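Local coordinates for putative uncharacterized protein (Ustilago maydis, PDB 4GNX), which binds single-stranded DNA as a subunit of the replication protein A complex, using a string of OB-fold domains, at residues 299-303 and 304-308; 120-124 and 125-129. All blocks are in the same frame, centred on the assembly; numbering follows the deposited sequence.

How the contacts relate
Contact 1 (299-303 with 304-308) and contact 2 (120-124 with 125-129) are both local, each joining the two halves of one continuous run of chain, and their centres lie about 46 Å apart in different OB-type domains. Contact 1 turns in the course of strand 290-310 and touches DNA, so phenol, ammonium and phosphate dominate one side while Ile301 and Leu306 are buried on the protein. Contact 2 belongs to the loop leading into strand 135-152, its nearest atom about 13 Å from nucleic acid; backbone bonds and aliphatic packing hold it. Each is partly buried, with Ile124 and Leu127 as the buried pair of contact 2.

Contact 1: residues 299-303 and 304-308; sequences VYIKQ and ENLYY. With nucleotides of chain G.
Lys302 lays its aliphatic chain across the side chain of Glu304, with CE 3.4 Å from Glu304 OE2. The ammonium group hydrogen-bonds the DNA of chain G: Lys302 NZ reaches O2 of the DT18 base at 3.3 Å and, weakly, the sugar O4' of the same nucleotide; it is 4.0 Å from Glu304 OE2, beyond a salt bridge. Lysine's long chain suits the place: it runs extended from a CG anti to the backbone N (chi1 168°) and carries NZ to the nucleotide. Glu304 OE2 lies 2.8 Å from OP2 of DT19. The other phosphate oxygen, OP1 of DT19, meets the Tyr300 ring at its edge, near the ring plane, and accepts a hydrogen bond of 2.7 Å from Tyr300 OH. Farther back on the same ring, CD1 packs against the sugar of DT20, so one tyrosine serves two successive nucleotides, as suits an OB-type domain that binds single-stranded DNA.

A type II beta turn from Gln303 to Leu306, closed by a weak bond from Leu306 N to Gln303 O, interrupts strand 290-310 without reversing it, and the chain pairs with strand 341-352 on both sides of it. Ile301 CG2 and Leu306 CD2 approach to 4.3 Å across it, aliphatic groups fitted to the buried side. There Ile301 packs on Leu346 of strand 341-352 and Ala395 of helix 385-395, while Leu306 lies on Tyr344 and on Leu377 of helix 374-381; Val299 and Tyr300, both facing Asn349, form a classic beta bulge in strand 290-310.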
ATOM      1  N   VAL C 299      -5.840  10.745 -15.226  1.00 31.45           N
ATOM      2  CA  VAL C 299      -6.622  10.331 -16.388  1.00 32.66           C
ATOM      3  C   VAL C 299      -6.986  11.512 -17.308  1.00 35.72           C
ATOM      4  O   VAL C 299      -7.160  11.322 -18.511  1.00 37.38           O
ATOM      5  CB  VAL C 299      -7.887   9.603 -15.900  1.00 31.81           C
ATOM      6  CG1 VAL C 299      -9.063   9.824 -16.823  1.00 33.80           C
ATOM      7  CG2 VAL C 299      -7.607   8.131 -15.716  1.00 30.71           C
ATOM      8  N   TYR C 300      -7.113  12.718 -16.751  1.00 37.59           N
ATOM      9  CA  TYR C 300      -7.482  13.904 -17.542  1.00 40.87           C
ATOM     10  C   TYR C 300      -7.071  15.216 -16.890  1.00 39.93           C
ATOM     11  O   TYR C 300      -7.209  15.387 -15.677  1.00 37.77           O
ATOM     12  CB  TYR C 300      -8.997  13.946 -17.810  1.00 45.07           C
ATOM     13  CG  TYR C 300      -9.447  15.118 -18.678  1.00 49.75           C
ATOM     14  CD1 TYR C 300      -9.202  15.124 -20.057  1.00 53.95           C
ATOM     15  CD2 TYR C 300     -10.118  16.214 -18.128  1.00 51.81           C
ATOM     16  CE1 TYR C 300      -9.600  16.184 -20.862  1.00 56.78           C
ATOM     17  CE2 TYR C 300     -10.517  17.280 -18.927  1.00 56.13           C
ATOM     18  CZ  TYR C 300     -10.258  17.262 -20.293  1.00 57.69           C
ATOM     19  OH  TYR C 300     -10.649  18.315 -21.096  1.00 60.14           O
ATOM     20  N   ILE C 301      -6.571  16.130 -17.722  1.00 41.68           N
ATOM     21  CA  ILE C 301      -6.331  17.523 -17.330  1.00 43.50           C
ATOM     22  C   ILE C 301      -7.217  18.423 -18.168  1.00 45.39           C
ATOM     23  O   ILE C 301      -7.248  18.307 -19.387  1.00 46.65           O
ATOM     24  CB  ILE C 301      -4.852  17.911 -17.479  1.00 43.76           C
ATOM     25  CG1 ILE C 301      -3.985  16.902 -16.712  1.00 42.76           C
ATOM     26  CG2 ILE C 301      -4.626  19.296 -16.908  1.00 44.68           C
ATOM     27  CD1 ILE C 301      -2.669  16.553 -17.364  1.00 42.61           C
ATOM     28  N   LYS C 302      -7.975  19.278 -17.500  1.00 47.96           N
ATOM     29  CA  LYS C 302      -8.897  20.204 -18.164  1.00 52.76           C
ATOM     30  C   LYS C 302      -8.110  21.295 -18.889  1.00 56.70           C
ATOM     31  O   LYS C 302      -7.363  22.050 -18.257  1.00 56.43           O
ATOM     32  CB  LYS C 302      -9.835  20.804 -17.125  1.00 53.20           C
ATOM     33  CG  LYS C 302     -10.670  21.978 -17.586  1.00 57.26           C
ATOM     34  CD  LYS C 302     -11.457  22.540 -16.409  1.00 60.13           C
ATOM     35  CE  LYS C 302     -12.675  23.311 -16.879  1.00 65.24           C
ATOM     36  NZ  LYS C 302     -13.633  23.569 -15.771  1.00 68.45           N
ATOM     37  N   GLN C 303      -8.263  21.357 -20.213  1.00 60.87           N
ATOM     38  CA  GLN C 303      -7.516  22.311 -21.037  1.00 64.64           C
ATOM     39  C   GLN C 303      -7.920  23.757 -20.769  1.00 66.32           C
ATOM     40  O   GLN C 303      -7.082  24.587 -20.443  1.00 67.36           O
ATOM     41  CB  GLN C 303      -7.666  21.998 -22.528  1.00 68.92           C
ATOM     42  CG  GLN C 303      -7.320  20.562 -22.892  1.00 72.19           C
ATOM     43  CD  GLN C 303      -6.598  20.428 -24.231  1.00 76.36           C
ATOM     44  OE1 GLN C 303      -6.597  21.346 -25.065  1.00 78.44           O
ATOM     45  NE2 GLN C 303      -5.968  19.269 -24.439  1.00 76.38           N
ATOM     46  N   GLU C 304      -9.205  24.051 -20.915  1.00 69.46           N
ATOM     47  CA  GLU C 304      -9.708  25.399 -20.714  1.00 72.96           C
ATOM     48  C   GLU C 304      -9.454  25.866 -19.285  1.00 70.81           C
ATOM     49  O   GLU C 304      -9.718  25.133 -18.317  1.00 68.01           O
ATOM     50  CB  GLU C 304     -11.194  25.508 -21.073  1.00 79.34           C
ATOM     51  CG  GLU C 304     -12.094  24.432 -20.473  1.00 83.90           C
ATOM     52  CD  GLU C 304     -13.441  24.976 -20.017  1.00 91.32           C
ATOM     53  OE1 GLU C 304     -13.611  26.219 -19.985  1.00 97.20           O
ATOM     54  OE2 GLU C 304     -14.330  24.163 -19.675  1.00 92.73           O
ATOM     55  N   ASN C 305      -8.908  27.080 -19.190  1.00 69.06           N
ATOM     56  CA  ASN C 305      -8.586  27.737 -17.932  1.00 65.29           C
ATOM     57  C   ASN C 305      -7.559  26.998 -17.061  1.00 59.11           C
ATOM     58  O   ASN C 305      -7.661  26.973 -15.838  1.00 58.14           O
ATOM     59  CB  ASN C 305      -9.867  28.032 -17.158  1.00 69.58           C
ATOM     60  CG  ASN C 305      -9.706  29.185 -16.194  1.00 77.59           C
ATOM     61  OD1 ASN C 305      -9.886  29.015 -14.985  1.00 80.83           O
ATOM     62  ND2 ASN C 305      -9.347  30.370 -16.717  1.00 81.57           N
ATOM     63  N   LEU C 306      -6.563  26.403 -17.703  1.00 55.12           N
ATOM     64  CA  LEU C 306      -5.484  25.699 -17.007  1.00 50.33           C
ATOM     65  C   LEU C 306      -4.655  26.684 -16.201  1.00 49.96           C
ATOM     66  O   LEU C 306      -4.177  26.378 -15.115  1.00 48.74           O
ATOM     67  CB  LEU C 306      -4.576  25.021 -18.032  1.00 48.91           C
ATOM     68  CG  LEU C 306      -4.038  23.611 -17.802  1.00 47.76           C
ATOM     69  CD1 LEU C 306      -3.038  23.302 -18.896  1.00 48.58           C
ATOM     70  CD2 LEU C 306      -3.418  23.363 -16.426  1.00 46.91           C
ATOM     71  N   TYR C 307      -4.465  27.869 -16.763  1.00 51.03           N
ATOM     72  CA  TYR C 307      -3.680  28.889 -16.110  1.00 52.24           C
ATOM     73  C   TYR C 307      -4.301  30.271 -16.253  1.00 53.57           C
ATOM     74  O   TYR C 307      -5.089  30.527 -17.159  1.00 53.70           O
ATOM     75  CB  TYR C 307      -2.242  28.881 -16.624  1.00 52.90           C
ATOM     76  CG  TYR C 307      -2.118  28.969 -18.119  1.00 53.89           C
ATOM     77  CD1 TYR C 307      -2.319  30.184 -18.788  1.00 56.14           C
ATOM     78  CD2 TYR C 307      -1.786  27.847 -18.871  1.00 52.52           C
ATOM     79  CE1 TYR C 307      -2.195  30.277 -20.165  1.00 57.18           C
ATOM     80  CE2 TYR C 307      -1.652  27.931 -20.248  1.00 54.03           C
ATOM     81  CZ  TYR C 307      -1.861  29.147 -20.885  1.00 56.63           C
ATOM     82  OH  TYR C 307      -1.735  29.240 -22.244  1.00 58.90           O
ATOM     83  N   TYR C 308      -3.957  31.137 -15.312  1.00 54.78           N
ATOM     84  CA  TYR C 308      -4.442  32.495 -15.294  1.00 57.63           C
ATOM     85  C   TYR C 308      -3.247  33.414 -15.398  1.00 59.56           C
ATOM     86  O   TYR C 308      -2.114  32.996 -15.132  1.00 58.91           O
ATOM     87  CB  TYR C 308      -5.273  32.787 -14.032  1.00 58.61           C
ATOM     88  CG  TYR C 308      -4.498  32.840 -12.739  1.00 59.17           C
ATOM     89  CD1 TYR C 308      -4.196  34.064 -12.120  1.00 61.65           C
ATOM     90  CD2 TYR C 308      -4.066  31.663 -12.123  1.00 57.80           C
ATOM     91  CE1 TYR C 308      -3.474  34.106 -10.935  1.00 62.53           C
ATOM     92  CE2 TYR C 308      -3.347  31.695 -10.938  1.00 58.47           C
ATOM     93  CZ  TYR C 308      -3.053  32.911 -10.355  1.00 61.24           C
ATOM     94  OH  TYR C 308      -2.342  32.893  -9.191  1.00 63.05           O
TER
ATOM     95  P    DT G  19     -13.961  19.972 -19.994  1.00 97.19           P
ATOM     96  OP1  DT G  19     -12.567  19.589 -19.663  1.00 95.61           O
ATOM     97  OP2  DT G  19     -14.385  21.382 -19.808  1.00 98.62           O
ATOM     98  O5'  DT G  19     -14.158  19.629 -21.543  1.00107.15           O
ATOM     99  C5'  DT G  19     -14.875  18.462 -21.998  1.00114.07           C
ATOM    100  C4'  DT G  19     -14.004  17.231 -21.901  1.00124.98           C
ATOM    101  O4'  DT G  19     -14.106  16.672 -20.572  1.00132.87           O
ATOM    102  C3'  DT G  19     -14.401  16.086 -22.824  1.00134.04           C
ATOM    103  O3'  DT G  19     -13.257  15.241 -22.969  1.00147.18           O
ATOM    104  C2'  DT G  19     -15.478  15.383 -22.016  1.00134.24           C
ATOM    105  C1'  DT G  19     -14.962  15.528 -20.585  1.00132.11           C
ATOM    106  N1   DT G  19     -15.992  15.724 -19.538  1.00126.87           N
ATOM    107  C2   DT G  19     -15.623  15.494 -18.230  1.00125.54           C
ATOM    108  O2   DT G  19     -14.505  15.122 -17.907  1.00125.68           O
ATOM    109  N3   DT G  19     -16.619  15.713 -17.308  1.00121.41           N
ATOM    110  C4   DT G  19     -17.912  16.130 -17.558  1.00113.25           C
ATOM    111  O4   DT G  19     -18.695  16.285 -16.624  1.00105.02           O
ATOM    112  C5   DT G  19     -18.229  16.356 -18.952  1.00114.21           C
ATOM    113  C7   DT G  19     -19.606  16.811 -19.320  1.00111.78           C
ATOM    114  C6   DT G  19     -17.265  16.148 -19.858  1.00120.25           C
ATOM    115  P    DT G  20     -13.220  13.952 -23.920  1.00170.05           P
ATOM    116  OP1  DT G  20     -12.537  14.357 -25.176  1.00171.46           O
ATOM    117  OP2  DT G  20     -14.583  13.361 -23.997  1.00169.28           O
ATOM    118  O5'  DT G  20     -12.290  12.934 -23.114  1.00172.24           O
ATOM    119  C5'  DT G  20     -11.036  13.355 -22.527  1.00161.79           C
ATOM    120  C4'  DT G  20     -10.228  12.189 -21.993  1.00165.38           C
ATOM    121  O4'  DT G  20     -10.470  12.001 -20.580  1.00164.19           O
ATOM    122  C3'  DT G  20     -10.448  10.826 -22.662  1.00172.62           C
ATOM    123  O3'  DT G  20      -9.222  10.342 -23.231  1.00179.83           O
ATOM    124  C2'  DT G  20     -10.880   9.899 -21.532  1.00165.57           C
ATOM    125  C1'  DT G  20     -11.214  10.818 -20.367  1.00159.13           C
ATOM    126  N1   DT G  20     -12.634  11.200 -20.251  1.00154.06           N
ATOM    127  C2   DT G  20     -13.005  12.018 -19.206  1.00148.00           C
ATOM    128  O2   DT G  20     -12.221  12.422 -18.364  1.00136.19           O
ATOM    129  N3   DT G  20     -14.339  12.340 -19.179  1.00155.16           N
ATOM    130  C4   DT G  20     -15.315  11.938 -20.074  1.00157.40           C
ATOM    131  O4   DT G  20     -16.477  12.306 -19.917  1.00163.58           O
ATOM    132  C5   DT G  20     -14.853  11.089 -21.149  1.00151.52           C
ATOM    133  C7   DT G  20     -15.838  10.605 -22.166  1.00145.08           C
ATOM    134  C6   DT G  20     -13.555  10.766 -21.181  1.00153.14           C
ATOM    135  P    DT G  18     -19.439  20.056 -15.946  1.00106.87           P
ATOM    136  OP1  DT G  18     -20.320  20.882 -16.814  1.00105.49           O
ATOM    137  OP2  DT G  18     -19.978  18.827 -15.308  1.00112.05           O
ATOM    138  O5'  DT G  18     -18.163  19.652 -16.809  1.00102.77           O
ATOM    139  C5'  DT G  18     -17.526  20.602 -17.690  1.00 93.30           C
ATOM    140  C4'  DT G  18     -16.024  20.529 -17.539  1.00 85.25           C
ATOM    141  O4'  DT G  18     -15.688  20.835 -16.173  1.00 76.62           O
ATOM    142  C3'  DT G  18     -15.419  19.153 -17.815  1.00 81.64           C
ATOM    143  O3'  DT G  18     -14.959  19.008 -19.171  1.00 88.17           O
ATOM    144  C2'  DT G  18     -14.300  19.019 -16.794  1.00 74.24           C
ATOM    145  C1'  DT G  18     -14.515  20.146 -15.791  1.00 68.16           C
ATOM    146  N1   DT G  18     -14.687  19.727 -14.390  1.00 63.43           N
ATOM    147  C2   DT G  18     -13.849  20.289 -13.456  1.00 61.76           C
ATOM    148  O2   DT G  18     -12.965  21.079 -13.743  1.00 66.84           O
ATOM    149  N3   DT G  18     -14.078  19.884 -12.164  1.00 58.22           N
ATOM    150  C4   DT G  18     -15.047  19.004 -11.725  1.00 61.57           C
ATOM    151  O4   DT G  18     -15.132  18.737 -10.530  1.00 64.55           O
ATOM    152  C5   DT G  18     -15.902  18.462 -12.757  1.00 63.13           C
ATOM    153  C7   DT G  18     -16.980  17.496 -12.373  1.00 60.75           C
ATOM    154  C6   DT G  18     -15.687  18.852 -14.021  1.00 63.68           C
TER

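Contact 2: residues 120-124 and 125-129; sequences EFVRI and NELES
The extended backbone of 120-124 bends at Ile124 into a short 3-10 segment that includes 127-129, and Arg123 O receives the first amide of the turn. Glu126 N donates to it at 2.7 Å, approaching from above the carbonyl plane (46° out of it), while Leu127 N adds a weak bond to the same oxygen. One turn on, Glu126 O takes both Ser129 N and Ser129 OG; the hydroxyl bond, 2.6 Å long, lies in the carbonyl plane, and serine's short side chain is well matched to such a return to the backbone.

Leu127 runs alongside Ile124, Leu127 CD1 4.0 Å from Ile124 CG2, and extends its other branch, CD2, to Val122 CG1. That valine methyl, placed anti to the backbone N (chi1 179°), also rests 3.8 Å from Glu126 CB. In this OB-type domain the turn packs on strand 135-152: Ile124 touches Val138 and Leu127 touches Cys136, so branched aliphatic residues occupy the inward side. On the outer side Glu126 lies beside Arg123, its OE1 3.7 Å from Arg123 CG, with the carboxylate and guanidinium planes turned 59° apart and their charged ends not in contact. The arginine bends away at chi2 and chi3, carrying its NH2 to a hydrogen bond with Gln170 OE1 and its NE to a long, weak ion pair with Asp169.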
ATOM      1  N   GLU C 120      12.619  -4.989  22.831  1.00 84.38           N
ATOM      2  CA  GLU C 120      13.622  -4.194  22.138  1.00 85.05           C
ATOM      3  C   GLU C 120      13.198  -2.738  22.219  1.00 81.53           C
ATOM      4  O   GLU C 120      12.502  -2.209  21.341  1.00 79.29           O
ATOM      5  CB  GLU C 120      13.810  -4.657  20.692  1.00 86.77           C
ATOM      6  CG  GLU C 120      14.780  -5.821  20.527  1.00 92.22           C
ATOM      7  CD  GLU C 120      14.110  -7.193  20.526  1.00 93.59           C
ATOM      8  OE1 GLU C 120      13.107  -7.385  21.252  1.00 92.28           O
ATOM      9  OE2 GLU C 120      14.601  -8.093  19.802  1.00 96.48           O
ATOM     10  N   PHE C 121      13.618  -2.099  23.302  1.00 81.22           N
ATOM     11  CA  PHE C 121      13.141  -0.770  23.623  1.00 78.57           C
ATOM     12  C   PHE C 121      13.759   0.332  22.794  1.00 79.75           C
ATOM     13  O   PHE C 121      14.963   0.357  22.546  1.00 82.36           O
ATOM     14  CB  PHE C 121      13.335  -0.466  25.097  1.00 78.44           C
ATOM     15  CG  PHE C 121      12.353  -1.149  25.983  1.00 76.20           C
ATOM     16  CD1 PHE C 121      10.994  -1.028  25.751  1.00 73.19           C
ATOM     17  CD2 PHE C 121      12.784  -1.903  27.057  1.00 78.50           C
ATOM     18  CE1 PHE C 121      10.075  -1.657  26.571  1.00 72.44           C
ATOM     19  CE2 PHE C 121      11.873  -2.531  27.887  1.00 77.84           C
ATOM     20  CZ  PHE C 121      10.516  -2.408  27.645  1.00 74.78           C
ATOM     21  N   VAL C 122      12.901   1.248  22.379  1.00 78.31           N
ATOM     22  CA  VAL C 122      13.311   2.461  21.709  1.00 79.82           C
ATOM     23  C   VAL C 122      13.077   3.600  22.699  1.00 79.78           C
ATOM     24  O   VAL C 122      11.961   3.764  23.214  1.00 76.86           O
ATOM     25  CB  VAL C 122      12.475   2.684  20.427  1.00 78.02           C
ATOM     26  CG1 VAL C 122      12.884   3.968  19.722  1.00 80.69           C
ATOM     27  CG2 VAL C 122      12.594   1.491  19.489  1.00 77.40           C
ATOM     28  N   ARG C 123      14.133   4.363  22.985  1.00 83.21           N
ATOM     29  CA  ARG C 123      14.013   5.529  23.857  1.00 84.41           C
ATOM     30  C   ARG C 123      13.169   6.575  23.145  1.00 82.10           C
ATOM     31  O   ARG C 123      13.265   6.719  21.928  1.00 81.68           O
ATOM     32  CB  ARG C 123      15.385   6.107  24.228  1.00 90.75           C
ATOM     33  CG  ARG C 123      16.442   5.067  24.578  1.00 95.90           C
ATOM     34  CD  ARG C 123      17.175   5.362  25.887  1.00101.13           C
ATOM     35  NE  ARG C 123      16.266   5.361  27.036  1.00102.08           N
ATOM     36  CZ  ARG C 123      15.651   4.284  27.531  1.00102.71           C
ATOM     37  NH1 ARG C 123      15.828   3.081  26.988  1.00102.47           N
ATOM     38  NH2 ARG C 123      14.840   4.413  28.578  1.00103.40           N
ATOM     39  N   ILE C 124      12.338   7.287  23.904  1.00 81.29           N
ATOM     40  CA  ILE C 124      11.427   8.316  23.363  1.00 80.90           C
ATOM     41  C   ILE C 124      12.106   9.309  22.390  1.00 85.07           C
ATOM     42  O   ILE C 124      11.502   9.714  21.391  1.00 84.80           O
ATOM     43  CB  ILE C 124      10.713   9.112  24.490  1.00 80.25           C
ATOM     44  CG1 ILE C 124      10.194   8.193  25.610  1.00 77.67           C
ATOM     45  CG2 ILE C 124       9.622  10.014  23.929  1.00 78.62           C
ATOM     46  CD1 ILE C 124       9.090   7.250  25.217  1.00 74.40           C
ATOM     47  N   ASN C 125      13.349   9.701  22.678  1.00 88.93           N
ATOM     48  CA  ASN C 125      14.088  10.592  21.777  1.00 92.83           C
ATOM     49  C   ASN C 125      14.518   9.950  20.446  1.00 93.20           C
ATOM     50  O   ASN C 125      14.843  10.653  19.491  1.00 96.22           O
ATOM     51  CB  ASN C 125      15.278  11.262  22.493  1.00 98.10           C
ATOM     52  CG  ASN C 125      16.026  10.317  23.417  1.00 98.76           C
ATOM     53  OD1 ASN C 125      15.447   9.730  24.334  1.00 96.79           O
ATOM     54  ND2 ASN C 125      17.323  10.177  23.184  1.00101.53           N
ATOM     55  N   GLU C 126      14.496   8.622  20.379  1.00 91.35           N
ATOM     56  CA  GLU C 126      14.958   7.895  19.190  1.00 92.36           C
ATOM     57  C   GLU C 126      13.823   7.588  18.199  1.00 88.39           C
ATOM     58  O   GLU C 126      14.071   7.233  17.042  1.00 88.26           O
ATOM     59  CB  GLU C 126      15.674   6.606  19.606  1.00 94.36           C
ATOM     60  CG  GLU C 126      16.582   6.775  20.821  1.00100.16           C
ATOM     61  CD  GLU C 126      17.597   5.652  20.999  1.00104.49           C
ATOM     62  OE1 GLU C 126      17.182   4.465  21.053  1.00103.15           O
ATOM     63  OE2 GLU C 126      18.813   5.963  21.108  1.00108.72           O
ATOM     64  N   LEU C 127      12.584   7.751  18.664  1.00 84.09           N
ATOM     65  CA  LEU C 127      11.384   7.412  17.898  1.00 79.89           C
ATOM     66  C   LEU C 127      11.310   8.095  16.556  1.00 81.11           C
ATOM     67  O   LEU C 127      10.720   7.564  15.623  1.00 79.89           O
ATOM     68  CB  LEU C 127      10.125   7.774  18.682  1.00 77.09           C
ATOM     69  CG  LEU C 127       9.794   6.957  19.930  1.00 75.81           C
ATOM     70  CD1 LEU C 127       8.792   7.708  20.793  1.00 75.53           C
ATOM     71  CD2 LEU C 127       9.266   5.572  19.578  1.00 73.85           C
ATOM     72  N   GLU C 128      11.890   9.283  16.462  1.00 84.61           N
ATOM     73  CA  GLU C 128      11.836  10.031  15.219  1.00 86.94           C
ATOM     74  C   GLU C 128      12.618   9.334  14.106  1.00 88.07           C
ATOM     75  O   GLU C 128      12.465   9.674  12.937  1.00 90.12           O
ATOM     76  CB  GLU C 128      12.272  11.487  15.421  1.00 91.58           C
ATOM     77  CG  GLU C 128      13.503  11.685  16.301  1.00 94.93           C
ATOM     78  CD  GLU C 128      13.826  13.158  16.551  1.00 98.94           C
ATOM     79  OE1 GLU C 128      12.888  13.964  16.755  1.00 98.70           O
ATOM     80  OE2 GLU C 128      15.025  13.513  16.553  1.00102.30           O
ATOM     81  N   SER C 129      13.424   8.340  14.476  1.00 87.75           N
ATOM     82  CA  SER C 129      14.158   7.523  13.500  1.00 89.94           C
ATOM     83  C   SER C 129      13.376   6.279  13.026  1.00 87.06           C
ATOM     84  O   SER C 129      13.678   5.712  11.978  1.00 87.68           O
ATOM     85  CB  SER C 129      15.534   7.124  14.049  1.00 92.15           C
ATOM     86  OG  SER C 129      15.404   6.201  15.118  1.00 89.44           O
TER